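Side-chain contacts in putative transcriptional regulator (Listeria innocua, PDB 3LWF), which probably binds DNA as a transcription factor of the Rrf2 family: residues Y28-T33 with T137-L142; L34-R39 with G43-R48. All coordinates share one frame; numbering follows the deposited sequence.

Overall arrangement
Helix 24-38 is shared by both contacts, its middle (28-33) serving contact 1 and its C-terminal end (34-39) contact 2. Reading from the N terminus, the chain leaves this helix and soon turns back, so that 43-48 packs against 34-39; contact 2 therefore closes a short local loop at the start of helix 47-54. Contact 1 closes a far longer one, which encloses contact 2: 103 residues, including helix 58-70 and strands 74-77 and 83-86, pass before 137-142 returns to 28-33. The centres lie about 12 Å apart, and Leu34 joins the two, its CD2 standing 3.7 Å from Leu139 CD2. Contact 1 ties helix 24-38 to helix 139-144; contact 2 ties its end to the start of helix 47-54.

Contact 1. Residues Y28-T33 with T137-L142; sequences YGLTIT and TTLSDL
Leu139 reaches across to Thr33 and Leu30, and its side chain can be followed outward atom by atom. From CB, which points toward helix 24-38, the chain runs to CG, placed anti to the carbonyl carbon (chi1 -67°), and there it forks. CD1 comes to 4.2 Å from Thr33 CB. CD2 takes the other branch, lying 3.8 Å from Thr33 OG1 and 4.0 Å from Leu30 CD2. That same Leu30 methyl also meets Leu142 CD1 at 4.1 Å, the two leucine side chains crossing at about a right angle, so Leu30 CD2 touches both Leu139 and Leu142. The hydroxyl beside Leu139 is engaged within its own helix: Thr33 OG1 donates to Gly29 O at 3.2 Å, while Thr33 N reaches this oxygen from the opposite face of its plane. The start of helix 139-144 is closed by a capping box. Asp141 N donates to Thr138 OG1 (3.0 Å, 164°), and Thr138 N returns a bond to Asp141 OD2 (2.9 Å), meeting it from above the carboxylate plane. Leu34 continues the apolar surface along helix 24-38. The arrangement is buried helix-to-helix leucine packing, joining the capped helix 139-144 to the first helix of the Rrf2-type fold.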
ATOM      1  N   TYR A  28     -15.930  -8.110   3.550  1.00 23.97           N
ATOM      2  CA  TYR A  28     -17.313  -8.399   3.952  1.00 24.97           C
ATOM      3  C   TYR A  28     -17.605  -7.895   5.370  1.00 23.91           C
ATOM      4  O   TYR A  28     -18.748  -7.596   5.691  1.00 24.16           O
ATOM      5  CB  TYR A  28     -17.609  -9.885   3.860  1.00 23.37           C
ATOM      6  CG  TYR A  28     -17.638 -10.451   2.464  1.00 23.95           C
ATOM      7  CD1 TYR A  28     -17.467  -9.656   1.344  1.00 28.20           C
ATOM      8  CD2 TYR A  28     -17.868 -11.806   2.271  1.00 27.12           C
ATOM      9  CE1 TYR A  28     -17.465 -10.207   0.068  1.00 28.26           C
ATOM     10  CE2 TYR A  28     -17.896 -12.358   1.017  1.00 29.02           C
ATOM     11  CZ  TYR A  28     -17.686 -11.560  -0.082  1.00 30.24           C
ATOM     12  OH  TYR A  28     -17.715 -12.118  -1.332  1.00 35.91           O
ATOM     13  N   GLY A  29     -16.575  -7.843   6.211  1.00 24.33           N
ATOM     14  CA  GLY A  29     -16.674  -7.209   7.509  1.00 24.31           C
ATOM     15  C   GLY A  29     -17.085  -5.751   7.350  1.00 24.44           C
ATOM     16  O   GLY A  29     -17.920  -5.240   8.082  1.00 24.16           O
ATOM     17  N   LEU A  30     -16.464  -5.084   6.390  1.00 22.34           N
ATOM     18  CA  LEU A  30     -16.816  -3.740   6.083  1.00 23.92           C
ATOM     19  C   LEU A  30     -18.235  -3.673   5.563  1.00 22.35           C
ATOM     20  O   LEU A  30     -18.965  -2.767   5.958  1.00 23.46           O
ATOM     21  CB  LEU A  30     -15.890  -3.076   5.057  1.00 20.93           C
ATOM     22  CG  LEU A  30     -14.738  -2.226   5.593  1.00 29.63           C
ATOM     23  CD1 LEU A  30     -13.974  -1.583   4.403  1.00 25.52           C
ATOM     24  CD2 LEU A  30     -15.190  -1.134   6.631  1.00 23.67           C
ATOM     25  N   THR A  31     -18.612  -4.583   4.671  1.00 20.38           N
ATOM     26  CA  THR A  31     -19.979  -4.566   4.161  1.00 22.99           C
ATOM     27  C   THR A  31     -20.959  -4.655   5.358  1.00 22.66           C
ATOM     28  O   THR A  31     -21.920  -3.922   5.421  1.00 25.75           O
ATOM     29  CB  THR A  31     -20.233  -5.653   3.115  1.00 23.16           C
ATOM     30  OG1 THR A  31     -19.510  -5.344   1.924  1.00 24.62           O
ATOM     31  CG2 THR A  31     -21.734  -5.749   2.750  1.00 20.53           C
ATOM     32  N   ILE A  32     -20.684  -5.520   6.316  1.00 21.56           N
ATOM     33  CA  ILE A  32     -21.604  -5.721   7.430  1.00 21.07           C
ATOM     34  C   ILE A  32     -21.735  -4.430   8.269  1.00 22.29           C
ATOM     35  O   ILE A  32     -22.845  -3.930   8.506  1.00 18.56           O
ATOM     36  CB  ILE A  32     -21.127  -6.847   8.361  1.00 18.96           C
ATOM     37  CG1 ILE A  32     -21.326  -8.240   7.733  1.00 21.57           C
ATOM     38  CG2 ILE A  32     -21.880  -6.782   9.688  1.00 18.79           C
ATOM     39  CD1 ILE A  32     -20.528  -9.346   8.477  1.00 16.64           C
ATOM     40  N   THR A  33     -20.587  -3.890   8.680  1.00 19.17           N
ATOM     41  CA  THR A  33     -20.584  -2.737   9.550  1.00 20.28           C
ATOM     42  C   THR A  33     -21.098  -1.493   8.881  1.00 21.27           C
ATOM     43  O   THR A  33     -21.758  -0.684   9.533  1.00 22.20           O
ATOM     44  CB  THR A  33     -19.227  -2.485  10.185  1.00 20.59           C
ATOM     45  OG1 THR A  33     -18.259  -2.286   9.165  1.00 21.73           O
ATOM     46  CG2 THR A  33     -18.820  -3.676  11.028  1.00 18.13           C
ATOM     47  N   THR A 137      -9.723   7.047   8.932  1.00 24.18           N
ATOM     48  CA  THR A 137     -10.913   7.048   8.082  1.00 25.00           C
ATOM     49  C   THR A 137     -11.989   6.302   8.853  1.00 26.27           C
ATOM     50  O   THR A 137     -11.759   5.153   9.268  1.00 27.49           O
ATOM     51  CB  THR A 137     -10.655   6.340   6.719  1.00 25.08           C
ATOM     52  OG1 THR A 137      -9.553   6.963   6.063  1.00 23.93           O
ATOM     53  CG2 THR A 137     -11.887   6.352   5.790  1.00 20.12           C
ATOM     54  N   THR A 138     -13.157   6.933   9.019  1.00 23.04           N
ATOM     55  CA  THR A 138     -14.252   6.356   9.776  1.00 21.73           C
ATOM     56  C   THR A 138     -15.318   5.766   8.880  1.00 22.33           C
ATOM     57  O   THR A 138     -15.355   6.007   7.654  1.00 21.15           O
ATOM     58  CB  THR A 138     -14.946   7.431  10.645  1.00 25.92           C
ATOM     59  OG1 THR A 138     -15.497   8.459   9.786  1.00 19.20           O
ATOM     60  CG2 THR A 138     -13.977   8.018  11.647  1.00 17.62           C
ATOM     61  N   LEU A 139     -16.202   4.981   9.486  1.00 20.41           N
ATOM     62  CA  LEU A 139     -17.320   4.457   8.734  1.00 22.48           C
ATOM     63  C   LEU A 139     -18.125   5.611   8.116  1.00 23.21           C
ATOM     64  O   LEU A 139     -18.607   5.503   6.987  1.00 23.67           O
ATOM     65  CB  LEU A 139     -18.210   3.577   9.605  1.00 24.10           C
ATOM     66  CG  LEU A 139     -17.619   2.261  10.115  1.00 25.92           C
ATOM     67  CD1 LEU A 139     -18.594   1.560  11.038  1.00 22.19           C
ATOM     68  CD2 LEU A 139     -17.235   1.378   8.935  1.00 23.87           C
ATOM     69  N   SER A 140     -18.267   6.717   8.841  1.00 24.17           N
ATOM     70  CA  SER A 140     -18.955   7.914   8.283  1.00 25.08           C
ATOM     71  C   SER A 140     -18.259   8.490   7.071  1.00 22.14           C
ATOM     72  O   SER A 140     -18.901   8.833   6.094  1.00 22.10           O
ATOM     73  CB  SER A 140     -19.105   9.000   9.350  1.00 23.67           C
ATOM     74  OG  SER A 140     -19.867   8.438  10.390  1.00 34.68           O
ATOM     75  N   ASP A 141     -16.942   8.575   7.126  1.00 23.25           N
ATOM     76  CA  ASP A 141     -16.153   8.992   5.962  1.00 23.89           C
ATOM     77  C   ASP A 141     -16.471   8.106   4.763  1.00 24.39           C
ATOM     78  O   ASP A 141     -16.615   8.587   3.630  1.00 25.39           O
ATOM     79  CB  ASP A 141     -14.643   8.882   6.263  1.00 25.05           C
ATOM     80  CG  ASP A 141     -14.178   9.871   7.278  1.00 22.41           C
ATOM     81  OD1 ASP A 141     -14.848  10.891   7.441  1.00 28.95           O
ATOM     82  OD2 ASP A 141     -13.160   9.618   7.956  1.00 25.49           O
ATOM     83  N   LEU A 142     -16.565   6.799   4.998  1.00 23.29           N
ATOM     84  CA  LEU A 142     -16.747   5.881   3.885  1.00 21.68           C
ATOM     85  C   LEU A 142     -18.157   6.019   3.310  1.00 25.07           C
ATOM     86  O   LEU A 142     -18.330   6.109   2.115  1.00 22.38           O
ATOM     87  CB  LEU A 142     -16.497   4.456   4.317  1.00 21.30           C
ATOM     88  CG  LEU A 142     -15.065   4.096   4.709  1.00 25.59           C
ATOM     89  CD1 LEU A 142     -14.982   2.584   4.938  1.00 20.82           C
ATOM     90  CD2 LEU A 142     -14.035   4.574   3.645  1.00 19.82           C
TER

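Contact 2. Residues L34-R39 with G43-R48; sequences LELAKR and GPISLR. With SO4 (sulfate ion), chain E.
Leu36 CG and Ile45 CG1 are each turned anti to their own carbonyl carbon (chi1 -61° and -55°), and the two side chains run alongside each other in opposite senses. Leu36 CD2 thereby comes to 3.6 Å from Ile45 CB. Just past the helix end, Arg39 CB lies 4.0 Å from Ile45 CG1 and also touches CD1, so the isoleucine packs against both residues. Farther out, the Arg39 chain is extended to NE, and its guanidinium meets Glu35 edge-on: NE and NH2 both donate to OE1, at 3.1 Å each, with the oxygen close to the guanidinium plane. The other carboxylate oxygen, OE2, accepts from Lys38 NZ at 2.9 Å on its syn side. In this salt-bridge network the two cations probably stabilise the ionised carboxylate, and contacts at both oxygens limit its rotation. Ser46, at the N-cap of helix 47-54, donates through OG to a sulfate oxygen, O1, at 2.7 Å; the ion probably comes from the crystallisation liquor. Leu36 also packs on Tyr84 and Leu86 of strand 83-86, and Ile45 pairs by backbone with Tyr84. Such a helix-to-helix connection, with its linker laid against a two-stranded wing, is consistent with a winged helix-turn-helix domain.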
ATOM      1  N   LEU A  34     -20.831  -1.342   7.591  1.00 20.11           N
ATOM      2  CA  LEU A  34     -21.444  -0.249   6.845  1.00 22.02           C
ATOM      3  C   LEU A  34     -22.951  -0.360   6.762  1.00 20.02           C
ATOM      4  O   LEU A  34     -23.667   0.665   6.779  1.00 21.20           O
ATOM      5  CB  LEU A  34     -20.863  -0.137   5.427  1.00 15.95           C
ATOM      6  CG  LEU A  34     -19.402   0.327   5.322  1.00 21.98           C
ATOM      7  CD1 LEU A  34     -18.904   0.046   3.857  1.00 23.06           C
ATOM      8  CD2 LEU A  34     -19.167   1.795   5.778  1.00 16.50           C
ATOM      9  N   GLU A  35     -23.449  -1.566   6.532  1.00 20.71           N
ATOM     10  CA  GLU A  35     -24.925  -1.736   6.471  1.00 21.91           C
ATOM     11  C   GLU A  35     -25.560  -1.472   7.843  1.00 21.82           C
ATOM     12  O   GLU A  35     -26.633  -0.871   7.936  1.00 21.33           O
ATOM     13  CB  GLU A  35     -25.298  -3.133   6.015  1.00 19.54           C
ATOM     14  CG  GLU A  35     -25.027  -3.349   4.568  1.00 27.89           C
ATOM     15  CD  GLU A  35     -25.791  -2.367   3.718  1.00 32.88           C
ATOM     16  OE1 GLU A  35     -27.021  -2.305   3.906  1.00 31.74           O
ATOM     17  OE2 GLU A  35     -25.152  -1.649   2.918  1.00 32.33           O
ATOM     18  N   LEU A  36     -24.887  -1.904   8.905  1.00 20.87           N
ATOM     19  CA  LEU A  36     -25.353  -1.591  10.254  1.00 21.21           C
ATOM     20  C   LEU A  36     -25.283  -0.087  10.511  1.00 21.89           C
ATOM     21  O   LEU A  36     -26.175   0.467  11.160  1.00 23.68           O
ATOM     22  CB  LEU A  36     -24.597  -2.398  11.321  1.00 23.08           C
ATOM     23  CG  LEU A  36     -24.727  -3.924  11.246  1.00 23.61           C
ATOM     24  CD1 LEU A  36     -23.866  -4.563  12.324  1.00 18.86           C
ATOM     25  CD2 LEU A  36     -26.170  -4.412  11.380  1.00 20.20           C
ATOM     26  N   ALA A  37     -24.272   0.582   9.967  1.00 21.45           N
ATOM     27  CA  ALA A  37     -24.124   2.038  10.118  1.00 23.88           C
ATOM     28  C   ALA A  37     -25.238   2.809   9.387  1.00 24.47           C
ATOM     29  O   ALA A  37     -25.802   3.742   9.926  1.00 26.46           O
ATOM     30  CB  ALA A  37     -22.749   2.511   9.654  1.00 20.43           C
ATOM     31  N   LYS A  38     -25.581   2.373   8.190  1.00 25.69           N
ATOM     32  CA  LYS A  38     -26.715   2.937   7.484  1.00 27.22           C
ATOM     33  C   LYS A  38     -28.024   2.760   8.242  1.00 29.80           C
ATOM     34  O   LYS A  38     -28.933   3.568   8.087  1.00 29.50           O
ATOM     35  CB  LYS A  38     -26.912   2.271   6.114  1.00 26.20           C
ATOM     36  CG  LYS A  38     -25.886   2.580   5.087  1.00 35.64           C
ATOM     37  CD  LYS A  38     -26.151   1.808   3.790  1.00 37.98           C
ATOM     38  CE  LYS A  38     -24.903   1.723   2.943  1.00 41.59           C
ATOM     39  NZ  LYS A  38     -25.153   0.983   1.688  1.00 45.16           N
ATOM     40  N   ARG A  39     -28.170   1.685   9.008  1.00 29.55           N
ATOM     41  CA  ARG A  39     -29.491   1.325   9.493  1.00 28.79           C
ATOM     42  C   ARG A  39     -29.627   1.581  10.983  1.00 28.38           C
ATOM     43  O   ARG A  39     -30.531   1.026  11.631  1.00 28.63           O
ATOM     44  CB  ARG A  39     -29.785  -0.142   9.159  1.00 28.95           C
ATOM     45  CG  ARG A  39     -30.043  -0.368   7.692  1.00 34.92           C
ATOM     46  CD  ARG A  39     -29.674  -1.770   7.195  1.00 43.49           C
ATOM     47  NE  ARG A  39     -29.370  -1.721   5.768  1.00 45.67           N
ATOM     48  CZ  ARG A  39     -30.311  -1.548   4.842  1.00 37.76           C
ATOM     49  NH1 ARG A  39     -31.600  -1.448   5.174  1.00 31.53           N
ATOM     50  NH2 ARG A  39     -29.977  -1.472   3.577  1.00 29.55           N
ATOM     51  N   GLY A  43     -33.413  -0.713  14.641  1.00 28.96           N
ATOM     52  CA  GLY A  43     -33.452  -1.964  15.419  1.00 29.45           C
ATOM     53  C   GLY A  43     -32.460  -2.994  14.905  1.00 27.93           C
ATOM     54  O   GLY A  43     -31.632  -2.700  14.043  1.00 30.11           O
ATOM     55  N   PRO A  44     -32.508  -4.197  15.469  1.00 28.25           N
ATOM     56  CA  PRO A  44     -31.567  -5.222  15.073  1.00 25.95           C
ATOM     57  C   PRO A  44     -31.756  -5.550  13.613  1.00 25.53           C
ATOM     58  O   PRO A  44     -32.901  -5.630  13.131  1.00 23.09           O
ATOM     59  CB  PRO A  44     -31.963  -6.417  15.938  1.00 25.23           C
ATOM     60  CG  PRO A  44     -32.648  -5.844  17.109  1.00 27.24           C
ATOM     61  CD  PRO A  44     -33.374  -4.647  16.581  1.00 29.43           C
ATOM     62  N   ILE A  45     -30.644  -5.758  12.939  1.00 23.89           N
ATOM     63  CA  ILE A  45     -30.604  -6.155  11.531  1.00 24.04           C
ATOM     64  C   ILE A  45     -30.105  -7.573  11.486  1.00 22.42           C
ATOM     65  O   ILE A  45     -29.097  -7.894  12.113  1.00 20.96           O
ATOM     66  CB  ILE A  45     -29.646  -5.248  10.718  1.00 24.78           C
ATOM     67  CG1 ILE A  45     -30.038  -3.784  10.883  1.00 29.46           C
ATOM     68  CG2 ILE A  45     -29.679  -5.594   9.221  1.00 24.74           C
ATOM     69  CD1 ILE A  45     -31.490  -3.528  10.588  1.00 21.91           C
ATOM     70  N   SER A  46     -30.804  -8.437  10.768  1.00 21.50           N
ATOM     71  CA  SER A  46     -30.395  -9.819  10.691  1.00 22.95           C
ATOM     72  C   SER A  46     -29.304 -10.041   9.640  1.00 22.48           C
ATOM     73  O   SER A  46     -29.255  -9.374   8.617  1.00 21.99           O
ATOM     74  CB  SER A  46     -31.589 -10.696  10.397  1.00 27.06           C
ATOM     75  OG  SER A  46     -31.939 -10.589   9.067  1.00 19.80           O
ATOM     76  N   LEU A  47     -28.413 -10.978   9.911  1.00 23.87           N
ATOM     77  CA  LEU A  47     -27.415 -11.350   8.914  1.00 24.50           C
ATOM     78  C   LEU A  47     -28.040 -11.947   7.664  1.00 25.35           C
ATOM     79  O   LEU A  47     -27.481 -11.825   6.587  1.00 23.67           O
ATOM     80  CB  LEU A  47     -26.427 -12.331   9.502  1.00 26.16           C
ATOM     81  CG  LEU A  47     -25.440 -11.753  10.523  1.00 24.91           C
ATOM     82  CD1 LEU A  47     -24.343 -12.778  10.754  1.00 27.04           C
ATOM     83  CD2 LEU A  47     -24.833 -10.502  10.023  1.00 24.57           C
ATOM     84  N   ARG A  48     -29.176 -12.628   7.814  1.00 24.96           N
ATOM     85  CA  ARG A  48     -29.889 -13.189   6.667  1.00 26.59           C
ATOM     86  C   ARG A  48     -30.239 -12.064   5.707  1.00 25.40           C
ATOM     87  O   ARG A  48     -30.013 -12.192   4.512  1.00 23.10           O
ATOM     88  CB  ARG A  48     -31.144 -13.933   7.157  1.00 29.58           C
ATOM     89  CG  ARG A  48     -32.138 -14.385   6.106  1.00 37.15           C
ATOM     90  CD  ARG A  48     -33.418 -14.890   6.813  1.00 42.39           C
ATOM     91  NE  ARG A  48     -34.502 -15.096   5.864  1.00 53.33           N
ATOM     92  CZ  ARG A  48     -34.780 -16.236   5.231  1.00 58.74           C
ATOM     93  NH1 ARG A  48     -34.062 -17.333   5.440  1.00 65.08           N
ATOM     94  NH2 ARG A  48     -35.806 -16.278   4.384  1.00 63.10           N
TER
HETATM   95  S   SO4 E 141     -35.682 -11.054   9.027  0.50 52.25           S
HETATM   96  O1  SO4 E 141     -34.391 -11.720   8.873  0.50 55.48           O
HETATM   97  O2  SO4 E 141     -35.790 -10.014   8.009  0.50 58.22           O
HETATM   98  O3  SO4 E 141     -36.763 -12.026   8.878  0.50 55.42           O
HETATM   99  O4  SO4 E 141     -35.792 -10.452  10.353  0.50 57.75           O
HETATM  100  O   HOH W   1     -29.870  -1.038  13.461  1.00 26.40           O